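Local coordinates for protein AvrA (Salmonella typhimurium, PDB 6BE0) that probably acetylates serine and threonine residues of target proteins from acetyl-CoA, as a YopJ-family bacterial effector that binds inositol hexakisphosphate, at residues A[62-67]-A[287-292]; A[236-241]-A[269-274]; A[264-267]-A[273-276]. One frame throughout, in Å; residues are numbered along the deposited sequence.

In the fold
Interactions 1 and 2 are buried, whereas interaction 3 lies at the surface. The helix 287-300 of interaction 1 meets the residue just ahead of helix 65-82 through an arginine and a histidine packed on a tyrosine, and on another side reaches inositol hexakisphosphate through K291. Interaction 2 sets the loop 236-241 against helix 268-273; its cationic side chains gather at the same ligand, and its far end borders coenzyme A. Interaction 3 links the two ends of that same short helix, sharing D273 and N274 with interaction 2, and depends on a single amide-carboxylate hydrogen bond. Bonds from S287 to H239 and from K290 to N275 tie interaction 1 to the other two.

Interaction 1 (A[62-67]-A[287-292]); sequences ISYEET and SAHKKR. With IHP (inositol hexakisphosphate), chain B.
Y64 sets its CB over the centre of one face of the R292 guanidinium, 3.5 Å from R292 CZ. Ring and guanidinium planes are only 23° apart, although the two side chains as a whole cross at about a right angle, and R292 NH1 meets the ring obliquely. R292 reaches this position with CG anti to its backbone N (chi1 175°) and a bend at chi3 that turns the group across the tyrosine. Farther along the ring, Y64 CE2 comes in the plane of the H289 imidazole, at its edge, 3.6 Å from H289 CD2. This is the tight part of the contact, and L50 of helix 40-55 packs on both Y64 and R292.

Toward I62, which is partly exposed, the fit is looser and water takes over: one molecule gives a hydrogen bond to I62 O at 2.8 Å and has a weak one with H289 NE2 at 3.5 Å. The contact thus joins the residue just ahead of helix 65-82 to helix 287-300, whose K291 points elsewhere and binds inositol hexakisphosphate, with NZ 2.5 Å from O23 and 2.7 Å from O32.

The polar ends are satisfied outside the pair: Y64 OH by E53, and R292 by salt bridges to E185 and D68. Those two carboxylates probably offset the buried arginine's charge, leaving one flat face to pack against CB of Y64.

Interaction 2 (A[236-241]-A[269-274]); sequences FYKHTQ and YERFDN. With IHP (inositol hexakisphosphate), chain B; COA (coenzyme A), chain C.
The H239 imidazole and the R271 guanidinium stand almost perpendicular, their planes 89° apart, with H239 CE1 3.2 Å from R271 NH2. The imidazole atom lies near the guanidinium plane, at its edge, while NH2 approaches the ring obliquely. Over one face of the guanidinium sits a phosphate oxygen, O24 of inositol hexakisphosphate, 3.1 Å from R271 CZ. R271 spans the gap from helix 268-273 with a chain extended from CG to NE, which carries its flat end up to the loop.

H239 turns its NE2 edge to the ligand. Its NE2 donates to O23 of inositol hexakisphosphate at 2.8 Å, with an N-H...O angle of 159° and the acceptor in the ring plane, while ND1 is hydrogen-bonded to S287, a second-shell residue that helps fix the ring's rotation. K238 runs alongside the arginine, CE 3.7 Å from R271 NE, and bends at chi3. K238 NZ donates to O33 of inositol hexakisphosphate at 2.8 Å, and also to O34, at a distance too short to be taken literally; V261 O is a further acceptor. Phosphate oxygens probably balance the charges gathered here.

These residues belong to the inositol hexakisphosphate pocket of this YopJ-family acetyltransferase. K238 and H239 are the middle residues of a type I beta turn from Y237 to T240, whose last residue bonds back to Y237 O through both N and OG1, from the same face of that carbonyl.

Away from the phosphates, an aromatic edge meets a backbone carbonyl: T240 O lies in the plane of the F272 ring, 3.5 Å from F272 CE1. Next along the loop, Q241 O is 3.6 Å from C1B of coenzyme A.

Interaction 3 (A[264-267]-A[273-276]); sequences KNET and DNNA. With IHP (inositol hexakisphosphate), chain B.
E266 and N274 reach for each other from opposite directions and meet in one hydrogen bond, N274 ND2 donating to E266 OE2 at 2.6 Å. The oxygen is met nearly in line with its C-O bond and lies only 4° out of the amide plane, while the N-H...O angle of 149° leaves the bond somewhat bent. Carboxylate and amide are twisted by 33° against each other.

The glutamate conformation makes this reach possible. Its CG lies between the backbone N and the carbonyl carbon (chi1 48°), a cramped choice, but beyond CG the chain runs straight out and brings the carboxylate across to the asparagine. N274 needs less length: with CG beside its backbone N and opposite the carbonyl carbon, its ND2 already points at the glutamate, edge-on. The other carboxylate oxygen, OE1, accepts from N262 ND2, so the group is held at both oxygens and its rotation is restricted.

Between the two segments runs the short helix 268-273, and the bond joins the loop leading into it to the loop leaving it. At its start T267 is the N-cap, its OG1 accepting from the backbone N of E270; at its end N275 ND2 turns back to R271 O, while N275 OD1 accepts from K290 NZ of helix 287-300.

The incoming loop also borders inositol hexakisphosphate. K264 stretches its extended side chain beside a phosphate, CG 3.5 Å from O45, so the aliphatic part of the lysine makes the approach. N262, the second partner of E266, is itself a ligand-binding residue, which places the carboxylate in the second shell of that pocket.

Interaction 1 (A[62-67]-A[287-292])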
loop_
_atom_site.group_PDB
_atom_site.type_symbol
_atom_site.label_atom_id
_atom_site.label_comp_id
_atom_site.label_asym_id
_atom_site.label_seq_id
_atom_site.Cartn_x
_atom_site.Cartn_y
_atom_site.Cartn_z
ATOM N N ILE A 62 5.102 14.922 -13.381
ATOM C CA ILE A 62 4.189 14.136 -14.211
ATOM C C ILE A 62 3.307 13.271 -13.313
ATOM O O ILE A 62 3.781 12.709 -12.324
ATOM C CB ILE A 62 4.953 13.239 -15.216
ATOM C CG1 ILE A 62 5.594 14.098 -16.308
ATOM C CG2 ILE A 62 4.017 12.211 -15.857
ATOM C CD1 ILE A 62 6.583 13.348 -17.185
ATOM N N SER A 63 2.027 13.166 -13.664
ATOM C CA SER A 63 1.093 12.315 -12.935
ATOM C C SER A 63 0.926 10.975 -13.643
ATOM O O SER A 63 0.622 10.928 -14.836
ATOM C CB SER A 63 -0.264 13.004 -12.788
ATOM O OG SER A 63 -1.200 12.140 -12.167
ATOM N N TYR A 64 1.127 9.892 -12.898
ATOM C CA TYR A 64 1.039 8.538 -13.438
ATOM C C TYR A 64 -0.212 7.803 -12.962
ATOM O O TYR A 64 -0.411 6.635 -13.296
ATOM C CB TYR A 64 2.282 7.737 -13.044
ATOM C CG TYR A 64 3.580 8.356 -13.507
ATOM C CD1 TYR A 64 4.019 8.195 -14.814
ATOM C CD2 TYR A 64 4.368 9.097 -12.637
ATOM C CE1 TYR A 64 5.203 8.759 -15.243
ATOM C CE2 TYR A 64 5.557 9.665 -13.057
ATOM C CZ TYR A 64 5.971 9.490 -14.362
ATOM O OH TYR A 64 7.152 10.051 -14.787
ATOM N N GLU A 65 -1.049 8.488 -12.186
ATOM C CA GLU A 65 -2.225 7.873 -11.572
ATOM C C GLU A 65 -3.145 7.220 -12.596
ATOM O O GLU A 65 -3.565 6.077 -12.423
ATOM C CB GLU A 65 -3.020 8.912 -10.776
ATOM C CG GLU A 65 -2.218 9.639 -9.718
ATOM C CD GLU A 65 -3.070 10.552 -8.861
ATOM O OE1 GLU A 65 -4.285 10.665 -9.132
ATOM O OE2 GLU A 65 -2.520 11.160 -7.920
ATOM N N GLU A 66 -3.457 7.956 -13.657
ATOM C CA GLU A 66 -4.385 7.483 -14.677
ATOM C C GLU A 66 -3.894 6.190 -15.319
ATOM O O GLU A 66 -4.677 5.272 -15.558
ATOM C CB GLU A 66 -4.591 8.556 -15.750
ATOM C CG GLU A 66 -5.491 8.126 -16.903
ATOM C CD GLU A 66 -6.847 7.629 -16.433
ATOM O OE1 GLU A 66 -7.591 8.421 -15.815
ATOM O OE2 GLU A 66 -7.168 6.445 -16.679
ATOM N N THR A 67 -2.595 6.115 -15.590
ATOM C CA THR A 67 -2.024 4.931 -16.220
ATOM C C THR A 67 -2.023 3.761 -15.239
ATOM O O THR A 67 -2.358 2.636 -15.610
ATOM C CB THR A 67 -0.592 5.186 -16.728
ATOM O OG1 THR A 67 -0.599 6.287 -17.646
ATOM C CG2 THR A 67 -0.037 3.948 -17.431
ATOM N N SER A 287 12.341 5.183 -5.921
ATOM C CA SER A 287 12.154 3.751 -5.707
ATOM C C SER A 287 10.796 3.297 -6.233
ATOM O O SER A 287 10.705 2.337 -7.000
ATOM C CB SER A 287 12.285 3.405 -4.222
ATOM O OG SER A 287 12.396 2.005 -4.038
ATOM N N ALA A 288 9.743 3.995 -5.819
ATOM C CA ALA A 288 8.390 3.672 -6.254
ATOM C C ALA A 288 8.247 3.820 -7.765
ATOM O O ALA A 288 7.575 3.017 -8.411
ATOM C CB ALA A 288 7.379 4.557 -5.541
ATOM N N HIS A 289 8.879 4.845 -8.329
ATOM C CA HIS A 289 8.829 5.065 -9.770
ATOM C C HIS A 289 9.523 3.929 -10.515
ATOM O O HIS A 289 9.088 3.528 -11.594
ATOM C CB HIS A 289 9.465 6.407 -10.135
ATOM C CG HIS A 289 8.626 7.591 -9.769
ATOM N ND1 HIS A 289 8.530 8.067 -8.479
ATOM C CD2 HIS A 289 7.835 8.390 -10.524
ATOM C CE1 HIS A 289 7.721 9.113 -8.457
ATOM N NE2 HIS A 289 7.285 9.327 -9.684
ATOM N N LYS A 290 10.601 3.412 -9.935
ATOM C CA LYS A 290 11.293 2.265 -10.508
ATOM C C LYS A 290 10.449 1.005 -10.356
ATOM O O LYS A 290 10.475 0.128 -11.220
ATOM C CB LYS A 290 12.664 2.071 -9.853
ATOM C CG LYS A 290 13.697 3.114 -10.268
ATOM C CD LYS A 290 14.963 3.049 -9.422
ATOM C CE LYS A 290 15.780 1.798 -9.709
ATOM N NZ LYS A 290 17.034 1.758 -8.902
ATOM N N LYS A 291 9.692 0.915 -9.265
ATOM C CA LYS A 291 8.841 -0.249 -9.032
ATOM C C LYS A 291 7.724 -0.321 -10.069
ATOM O O LYS A 291 7.352 -1.408 -10.511
ATOM C CB LYS A 291 8.243 -0.223 -7.623
ATOM C CG LYS A 291 7.477 -1.497 -7.251
ATOM C CD LYS A 291 8.386 -2.723 -7.245
ATOM C CE LYS A 291 7.632 -3.998 -6.896
ATOM N NZ LYS A 291 7.106 -3.987 -5.506
ATOM N N ARG A 292 7.188 0.836 -10.449
ATOM C CA ARG A 292 6.179 0.897 -11.502
ATOM C C ARG A 292 6.727 0.277 -12.781
ATOM O O ARG A 292 6.040 -0.490 -13.458
ATOM C CB ARG A 292 5.741 2.342 -11.768
ATOM C CG ARG A 292 4.780 2.475 -12.948
ATOM C CD ARG A 292 4.370 3.914 -13.218
ATOM N NE ARG A 292 3.557 4.476 -12.139
ATOM C CZ ARG A 292 3.989 5.345 -11.229
ATOM N NH1 ARG A 292 5.243 5.784 -11.237
ATOM N NH2 ARG A 292 3.154 5.785 -10.299
HETATM C C1 IHP B . 10.587 -9.286 -4.062
HETATM C C2 IHP B . 9.809 -7.987 -4.238
HETATM C C3 IHP B . 10.744 -6.792 -4.311
HETATM C C4 IHP B . 11.789 -6.992 -5.389
HETATM C C5 IHP B . 12.638 -8.195 -5.022
HETATM C C6 IHP B . 11.785 -9.454 -4.995
HETATM O O11 IHP B . 9.685 -10.367 -4.223
HETATM P P1 IHP B . 9.166 -11.112 -2.912
HETATM O O21 IHP B . 7.701 -11.452 -3.075
HETATM O O31 IHP B . 9.321 -10.228 -1.693
HETATM O O41 IHP B . 9.955 -12.380 -2.720
HETATM O O12 IHP B . 8.979 -8.059 -5.419
HETATM P P2 IHP B . 7.403 -7.994 -5.284
HETATM O O22 IHP B . 6.910 -9.013 -4.285
HETATM O O32 IHP B . 6.963 -6.625 -4.821
HETATM O O42 IHP B . 6.773 -8.288 -6.627
HETATM O O13 IHP B . 9.992 -5.601 -4.547
HETATM P P3 IHP B . 9.873 -4.515 -3.388
HETATM O O23 IHP B . 8.481 -3.931 -3.380
HETATM O O33 IHP B . 10.153 -5.128 -2.036
HETATM O O43 IHP B . 10.859 -3.404 -3.637
HETATM O O14 IHP B . 12.567 -5.795 -5.576
HETATM P P4 IHP B . 13.650 -5.237 -4.519
HETATM O O24 IHP B . 13.461 -3.746 -4.354
HETATM O O34 IHP B . 13.512 -5.896 -3.165
HETATM O O44 IHP B . 15.039 -5.466 -5.047
HETATM O O15 IHP B . 13.733 -8.367 -5.925
HETATM P P5 IHP B . 15.081 -8.994 -5.377
HETATM O O25 IHP B . 14.834 -9.678 -4.049
HETATM O O35 IHP B . 15.594 -10.002 -6.374
HETATM O O45 IHP B . 16.125 -7.922 -5.183
HETATM O O16 IHP B . 11.360 -9.794 -6.313
HETATM P P6 IHP B . 11.567 -11.257 -6.827
HETATM O O26 IHP B . 11.322 -11.312 -8.313
HETATM O O36 IHP B . 12.974 -11.711 -6.538
HETATM O O46 IHP B . 10.596 -12.191 -6.148
HETATM O O HOH W 1 5.107 11.997 -9.999
#

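Interaction 2 (A[236-241]-A[269-274])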
loop_
_atom_site.group_PDB
_atom_site.type_symbol
_atom_site.label_atom_id
_atom_site.label_comp_id
_atom_site.label_asym_id
_atom_site.label_seq_id
_atom_site.Cartn_x
_atom_site.Cartn_y
_atom_site.Cartn_z
ATOM N N PHE A 236 7.768 -3.142 4.820
ATOM C CA PHE A 236 6.764 -2.158 4.429
ATOM C C PHE A 236 7.384 -0.812 4.057
ATOM O O PHE A 236 6.757 -0.003 3.374
ATOM C CB PHE A 236 5.754 -1.961 5.562
ATOM C CG PHE A 236 4.665 -2.994 5.592
ATOM C CD1 PHE A 236 4.967 -4.341 5.511
ATOM C CD2 PHE A 236 3.339 -2.615 5.711
ATOM C CE1 PHE A 236 3.967 -5.293 5.538
ATOM C CE2 PHE A 236 2.335 -3.562 5.741
ATOM C CZ PHE A 236 2.649 -4.902 5.654
ATOM N N TYR A 237 8.616 -0.584 4.503
ATOM C CA TYR A 237 9.253 0.727 4.396
ATOM C C TYR A 237 10.365 0.781 3.356
ATOM O O TYR A 237 11.179 1.703 3.359
ATOM C CB TYR A 237 9.812 1.132 5.759
ATOM C CG TYR A 237 8.749 1.256 6.817
ATOM C CD1 TYR A 237 8.260 2.498 7.193
ATOM C CD2 TYR A 237 8.221 0.129 7.429
ATOM C CE1 TYR A 237 7.281 2.616 8.157
ATOM C CE2 TYR A 237 7.240 0.236 8.392
ATOM C CZ TYR A 237 6.774 1.481 8.754
ATOM O OH TYR A 237 5.798 1.594 9.715
ATOM N N LYS A 238 10.400 -0.199 2.462
ATOM C CA LYS A 238 11.459 -0.264 1.465
ATOM C C LYS A 238 11.381 0.903 0.483
ATOM O O LYS A 238 12.406 1.373 -0.011
ATOM C CB LYS A 238 11.393 -1.589 0.710
ATOM C CG LYS A 238 11.602 -2.808 1.597
ATOM C CD LYS A 238 11.507 -4.107 0.809
ATOM C CE LYS A 238 12.613 -4.211 -0.230
ATOM N NZ LYS A 238 12.649 -5.550 -0.874
ATOM N N HIS A 239 10.164 1.370 0.213
ATOM C CA HIS A 239 9.947 2.453 -0.746
ATOM C C HIS A 239 9.736 3.802 -0.066
ATOM O O HIS A 239 9.289 4.752 -0.709
ATOM C CB HIS A 239 8.740 2.142 -1.635
ATOM C CG HIS A 239 8.893 0.895 -2.448
ATOM N ND1 HIS A 239 9.777 0.799 -3.502
ATOM C CD2 HIS A 239 8.274 -0.307 -2.365
ATOM C CE1 HIS A 239 9.698 -0.408 -4.031
ATOM N NE2 HIS A 239 8.793 -1.099 -3.360
ATOM N N THR A 240 10.053 3.886 1.224
ATOM C CA THR A 240 9.889 5.131 1.972
ATOM C C THR A 240 10.587 6.285 1.267
ATOM O O THR A 240 11.769 6.201 0.933
ATOM C CB THR A 240 10.445 5.019 3.404
ATOM O OG1 THR A 240 9.836 3.909 4.071
ATOM C CG2 THR A 240 10.162 6.293 4.194
ATOM N N GLN A 241 9.838 7.359 1.043
ATOM C CA GLN A 241 10.344 8.527 0.337
ATOM C C GLN A 241 10.723 9.625 1.325
ATOM O O GLN A 241 10.050 10.647 1.421
ATOM C CB GLN A 241 9.300 9.028 -0.662
ATOM C CG GLN A 241 9.076 8.066 -1.821
ATOM C CD GLN A 241 7.870 8.418 -2.667
ATOM O OE1 GLN A 241 6.883 8.961 -2.172
ATOM N NE2 GLN A 241 7.943 8.106 -3.956
ATOM N N TYR A 269 18.716 0.907 4.706
ATOM C CA TYR A 269 19.403 2.155 4.392
ATOM C C TYR A 269 20.182 2.059 3.085
ATOM O O TYR A 269 20.145 2.976 2.265
ATOM C CB TYR A 269 20.359 2.540 5.524
ATOM C CG TYR A 269 19.728 3.266 6.695
ATOM C CD1 TYR A 269 18.592 4.052 6.534
ATOM C CD2 TYR A 269 20.284 3.176 7.964
ATOM C CE1 TYR A 269 18.028 4.716 7.601
ATOM C CE2 TYR A 269 19.725 3.838 9.036
ATOM C CZ TYR A 269 18.599 4.606 8.848
ATOM O OH TYR A 269 18.040 5.269 9.912
ATOM N N GLU A 270 20.896 0.953 2.901
ATOM C CA GLU A 270 21.693 0.759 1.695
ATOM C C GLU A 270 20.806 0.763 0.457
ATOM O O GLU A 270 21.193 1.282 -0.590
ATOM C CB GLU A 270 22.486 -0.547 1.777
ATOM C CG GLU A 270 23.704 -0.477 2.687
ATOM C CD GLU A 270 24.531 -1.748 2.658
ATOM O OE1 GLU A 270 23.983 -2.808 2.289
ATOM O OE2 GLU A 270 25.732 -1.685 3.001
ATOM N N ARG A 271 19.613 0.191 0.582
ATOM C CA ARG A 271 18.673 0.162 -0.531
ATOM C C ARG A 271 18.105 1.550 -0.815
ATOM O O ARG A 271 17.925 1.925 -1.974
ATOM C CB ARG A 271 17.525 -0.811 -0.257
ATOM C CG ARG A 271 16.327 -0.542 -1.145
ATOM C CD ARG A 271 15.332 -1.682 -1.201
ATOM N NE ARG A 271 14.116 -1.243 -1.881
ATOM C CZ ARG A 271 14.038 -0.978 -3.181
ATOM N NH1 ARG A 271 15.101 -1.116 -3.963
ATOM N NH2 ARG A 271 12.893 -0.572 -3.704
ATOM N N PHE A 272 17.808 2.299 0.243
ATOM C CA PHE A 272 17.261 3.645 0.098
ATOM C C PHE A 272 18.185 4.517 -0.741
ATOM O O PHE A 272 17.730 5.278 -1.594
ATOM C CB PHE A 272 17.039 4.292 1.467
ATOM C CG PHE A 272 16.683 5.752 1.394
ATOM C CD1 PHE A 272 15.388 6.151 1.109
ATOM C CD2 PHE A 272 17.645 6.726 1.611
ATOM C CE1 PHE A 272 15.059 7.494 1.041
ATOM C CE2 PHE A 272 17.322 8.068 1.545
ATOM C CZ PHE A 272 16.028 8.451 1.260
ATOM N N ASP A 273 19.486 4.394 -0.497
ATOM C CA ASP A 273 20.480 5.169 -1.225
ATOM C C ASP A 273 20.642 4.678 -2.663
ATOM O O ASP A 273 20.861 5.476 -3.573
ATOM C CB ASP A 273 21.830 5.116 -0.503
ATOM C CG ASP A 273 21.843 5.932 0.781
ATOM O OD1 ASP A 273 20.924 6.755 0.983
ATOM O OD2 ASP A 273 22.784 5.760 1.584
ATOM N N ASN A 274 20.533 3.368 -2.866
ATOM C CA ASN A 274 20.709 2.786 -4.194
ATOM C C ASN A 274 19.522 3.036 -5.123
ATOM O O ASN A 274 19.529 2.606 -6.277
ATOM C CB ASN A 274 20.957 1.280 -4.084
ATOM C CG ASN A 274 22.321 0.951 -3.506
ATOM O OD1 ASN A 274 23.220 1.791 -3.478
ATOM N ND2 ASN A 274 22.484 -0.285 -3.050
HETATM C C1 IHP B . 10.587 -9.286 -4.062
HETATM C C2 IHP B . 9.809 -7.987 -4.238
HETATM C C3 IHP B . 10.744 -6.792 -4.311
HETATM C C4 IHP B . 11.789 -6.992 -5.389
HETATM C C5 IHP B . 12.638 -8.195 -5.022
HETATM C C6 IHP B . 11.785 -9.454 -4.995
HETATM O O11 IHP B . 9.685 -10.367 -4.223
HETATM P P1 IHP B . 9.166 -11.112 -2.912
HETATM O O21 IHP B . 7.701 -11.452 -3.075
HETATM O O31 IHP B . 9.321 -10.228 -1.693
HETATM O O41 IHP B . 9.955 -12.380 -2.720
HETATM O O12 IHP B . 8.979 -8.059 -5.419
HETATM P P2 IHP B . 7.403 -7.994 -5.284
HETATM O O22 IHP B . 6.910 -9.013 -4.285
HETATM O O32 IHP B . 6.963 -6.625 -4.821
HETATM O O42 IHP B . 6.773 -8.288 -6.627
HETATM O O13 IHP B . 9.992 -5.601 -4.547
HETATM P P3 IHP B . 9.873 -4.515 -3.388
HETATM O O23 IHP B . 8.481 -3.931 -3.380
HETATM O O33 IHP B . 10.153 -5.128 -2.036
HETATM O O43 IHP B . 10.859 -3.404 -3.637
HETATM O O14 IHP B . 12.567 -5.795 -5.576
HETATM P P4 IHP B . 13.650 -5.237 -4.519
HETATM O O24 IHP B . 13.461 -3.746 -4.354
HETATM O O34 IHP B . 13.512 -5.896 -3.165
HETATM O O44 IHP B . 15.039 -5.466 -5.047
HETATM O O15 IHP B . 13.733 -8.367 -5.925
HETATM P P5 IHP B . 15.081 -8.994 -5.377
HETATM O O25 IHP B . 14.834 -9.678 -4.049
HETATM O O35 IHP B . 15.594 -10.002 -6.374
HETATM O O45 IHP B . 16.125 -7.922 -5.183
HETATM O O16 IHP B . 11.360 -9.794 -6.313
HETATM P P6 IHP B . 11.567 -11.257 -6.827
HETATM O O26 IHP B . 11.322 -11.312 -8.313
HETATM O O36 IHP B . 12.974 -11.711 -6.538
HETATM O O46 IHP B . 10.596 -12.191 -6.148
HETATM N N1A COA C . 9.620 12.524 -4.076
HETATM C C2A COA C . 10.441 12.002 -3.116
HETATM N N3A COA C . 10.491 12.571 -1.874
HETATM C C4A COA C . 9.724 13.667 -1.580
HETATM C C5A COA C . 8.909 14.186 -2.524
HETATM C C6A COA C . 8.864 13.600 -3.784
HETATM N N6A COA C . 8.290 13.639 -5.091
HETATM N N7A COA C . 8.260 15.256 -1.984
HETATM C C8A COA C . 8.679 15.394 -0.700
HETATM N N9A COA C . 9.582 14.420 -0.445
HETATM C C1B COA C . 10.285 14.169 0.770
HETATM C C2B COA C . 11.548 14.519 0.664
HETATM O O2B COA C . 12.368 13.361 0.350
HETATM C C3B COA C . 11.946 15.124 2.114
HETATM O O3B COA C . 12.162 14.075 3.058
HETATM P P3B COA C . 13.623 13.901 3.719
HETATM O O7A COA C . 14.591 13.379 2.682
HETATM O O8A COA C . 14.108 15.231 4.239
HETATM O O9A COA C . 13.544 12.919 4.868
HETATM C C4B COA C . 10.870 15.862 2.478
HETATM O O4B COA C . 9.683 15.083 1.927
HETATM C C5B COA C . 10.940 17.248 1.853
HETATM O O5B COA C . 9.705 17.928 2.045
HETATM P P1A COA C . 9.644 19.177 3.044
HETATM O O1A COA C . 10.713 19.041 4.119
HETATM O O2A COA C . 9.864 20.457 2.256
HETATM O O3A COA C . 8.216 19.228 3.728
#

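Interaction 3 (A[264-267]-A[273-276])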
loop_
_atom_site.group_PDB
_atom_site.type_symbol
_atom_site.label_atom_id
_atom_site.label_comp_id
_atom_site.label_asym_id
_atom_site.label_seq_id
_atom_site.Cartn_x
_atom_site.Cartn_y
_atom_site.Cartn_z
ATOM N N LYS A 264 19.465 -8.950 -2.831
ATOM C CA LYS A 264 20.696 -8.257 -3.198
ATOM C C LYS A 264 21.532 -7.942 -1.958
ATOM O O LYS A 264 22.519 -7.210 -2.033
ATOM C CB LYS A 264 20.372 -6.976 -3.969
ATOM C CG LYS A 264 19.582 -7.234 -5.243
ATOM C CD LYS A 264 19.279 -5.958 -6.006
ATOM C CE LYS A 264 18.580 -6.269 -7.322
ATOM N NZ LYS A 264 18.300 -5.048 -8.125
ATOM N N ASN A 265 21.126 -8.510 -0.824
ATOM C CA ASN A 265 21.868 -8.396 0.430
ATOM C C ASN A 265 22.231 -6.958 0.785
ATOM O O ASN A 265 23.350 -6.681 1.221
ATOM C CB ASN A 265 23.137 -9.250 0.369
ATOM C CG ASN A 265 22.835 -10.735 0.301
ATOM O OD1 ASN A 265 21.885 -11.217 0.919
ATOM N ND2 ASN A 265 23.646 -11.470 -0.454
ATOM N N GLU A 266 21.281 -6.049 0.591
ATOM C CA GLU A 266 21.454 -4.657 0.992
ATOM C C GLU A 266 20.452 -4.306 2.082
ATOM O O GLU A 266 19.305 -4.748 2.054
ATOM C CB GLU A 266 21.305 -3.714 -0.206
ATOM C CG GLU A 266 20.080 -3.962 -1.071
ATOM C CD GLU A 266 20.025 -3.040 -2.280
ATOM O OE1 GLU A 266 18.944 -2.919 -2.892
ATOM O OE2 GLU A 266 21.066 -2.441 -2.622
ATOM N N THR A 267 20.902 -3.515 3.049
ATOM C CA THR A 267 20.067 -3.142 4.179
ATOM C C THR A 267 18.996 -2.146 3.756
ATOM O O THR A 267 18.982 -1.684 2.614
ATOM C CB THR A 267 20.904 -2.530 5.317
ATOM O OG1 THR A 267 21.451 -1.276 4.892
ATOM C CG2 THR A 267 22.035 -3.468 5.715
ATOM N N ASP A 273 19.486 4.394 -0.497
ATOM C CA ASP A 273 20.480 5.169 -1.225
ATOM C C ASP A 273 20.642 4.678 -2.663
ATOM O O ASP A 273 20.861 5.476 -3.573
ATOM C CB ASP A 273 21.830 5.116 -0.503
ATOM C CG ASP A 273 21.843 5.932 0.781
ATOM O OD1 ASP A 273 20.924 6.755 0.983
ATOM O OD2 ASP A 273 22.784 5.760 1.584
ATOM N N ASN A 274 20.533 3.368 -2.866
ATOM C CA ASN A 274 20.709 2.786 -4.194
ATOM C C ASN A 274 19.522 3.036 -5.123
ATOM O O ASN A 274 19.529 2.606 -6.277
ATOM C CB ASN A 274 20.957 1.280 -4.084
ATOM C CG ASN A 274 22.321 0.951 -3.506
ATOM O OD1 ASN A 274 23.220 1.791 -3.478
ATOM N ND2 ASN A 274 22.484 -0.285 -3.050
ATOM N N ASN A 275 18.506 3.727 -4.613
ATOM C CA ASN A 275 17.335 4.078 -5.408
ATOM C C ASN A 275 16.974 5.548 -5.226
ATOM O O ASN A 275 15.796 5.907 -5.161
ATOM C CB ASN A 275 16.149 3.190 -5.029
ATOM C CG ASN A 275 16.401 1.725 -5.325
ATOM O OD1 ASN A 275 15.962 1.203 -6.348
ATOM N ND2 ASN A 275 17.115 1.055 -4.429
ATOM N N ALA A 276 18.000 6.390 -5.143
ATOM C CA ALA A 276 17.812 7.824 -4.955
ATOM C C ALA A 276 18.443 8.624 -6.092
ATOM O O ALA A 276 19.279 8.116 -6.842
ATOM C CB ALA A 276 18.394 8.261 -3.619
HETATM C C1 IHP B . 10.587 -9.286 -4.062
HETATM C C2 IHP B . 9.809 -7.987 -4.238
HETATM C C3 IHP B . 10.744 -6.792 -4.311
HETATM C C4 IHP B . 11.789 -6.992 -5.389
HETATM C C5 IHP B . 12.638 -8.195 -5.022
HETATM C C6 IHP B . 11.785 -9.454 -4.995
HETATM O O11 IHP B . 9.685 -10.367 -4.223
HETATM P P1 IHP B . 9.166 -11.112 -2.912
HETATM O O21 IHP B . 7.701 -11.452 -3.075
HETATM O O31 IHP B . 9.321 -10.228 -1.693
HETATM O O41 IHP B . 9.955 -12.380 -2.720
HETATM O O12 IHP B . 8.979 -8.059 -5.419
HETATM P P2 IHP B . 7.403 -7.994 -5.284
HETATM O O22 IHP B . 6.910 -9.013 -4.285
HETATM O O32 IHP B . 6.963 -6.625 -4.821
HETATM O O42 IHP B . 6.773 -8.288 -6.627
HETATM O O13 IHP B . 9.992 -5.601 -4.547
HETATM P P3 IHP B . 9.873 -4.515 -3.388
HETATM O O23 IHP B . 8.481 -3.931 -3.380
HETATM O O33 IHP B . 10.153 -5.128 -2.036
HETATM O O43 IHP B . 10.859 -3.404 -3.637
HETATM O O14 IHP B . 12.567 -5.795 -5.576
HETATM P P4 IHP B . 13.650 -5.237 -4.519
HETATM O O24 IHP B . 13.461 -3.746 -4.354
HETATM O O34 IHP B . 13.512 -5.896 -3.165
HETATM O O44 IHP B . 15.039 -5.466 -5.047
HETATM O O15 IHP B . 13.733 -8.367 -5.925
HETATM P P5 IHP B . 15.081 -8.994 -5.377
HETATM O O25 IHP B . 14.834 -9.678 -4.049
HETATM O O35 IHP B . 15.594 -10.002 -6.374
HETATM O O45 IHP B . 16.125 -7.922 -5.183
HETATM O O16 IHP B . 11.360 -9.794 -6.313
HETATM P P6 IHP B . 11.567 -11.257 -6.827
HETATM O O26 IHP B . 11.322 -11.312 -8.313
HETATM O O36 IHP B . 12.974 -11.711 -6.538
HETATM O O46 IHP B . 10.596 -12.191 -6.148
#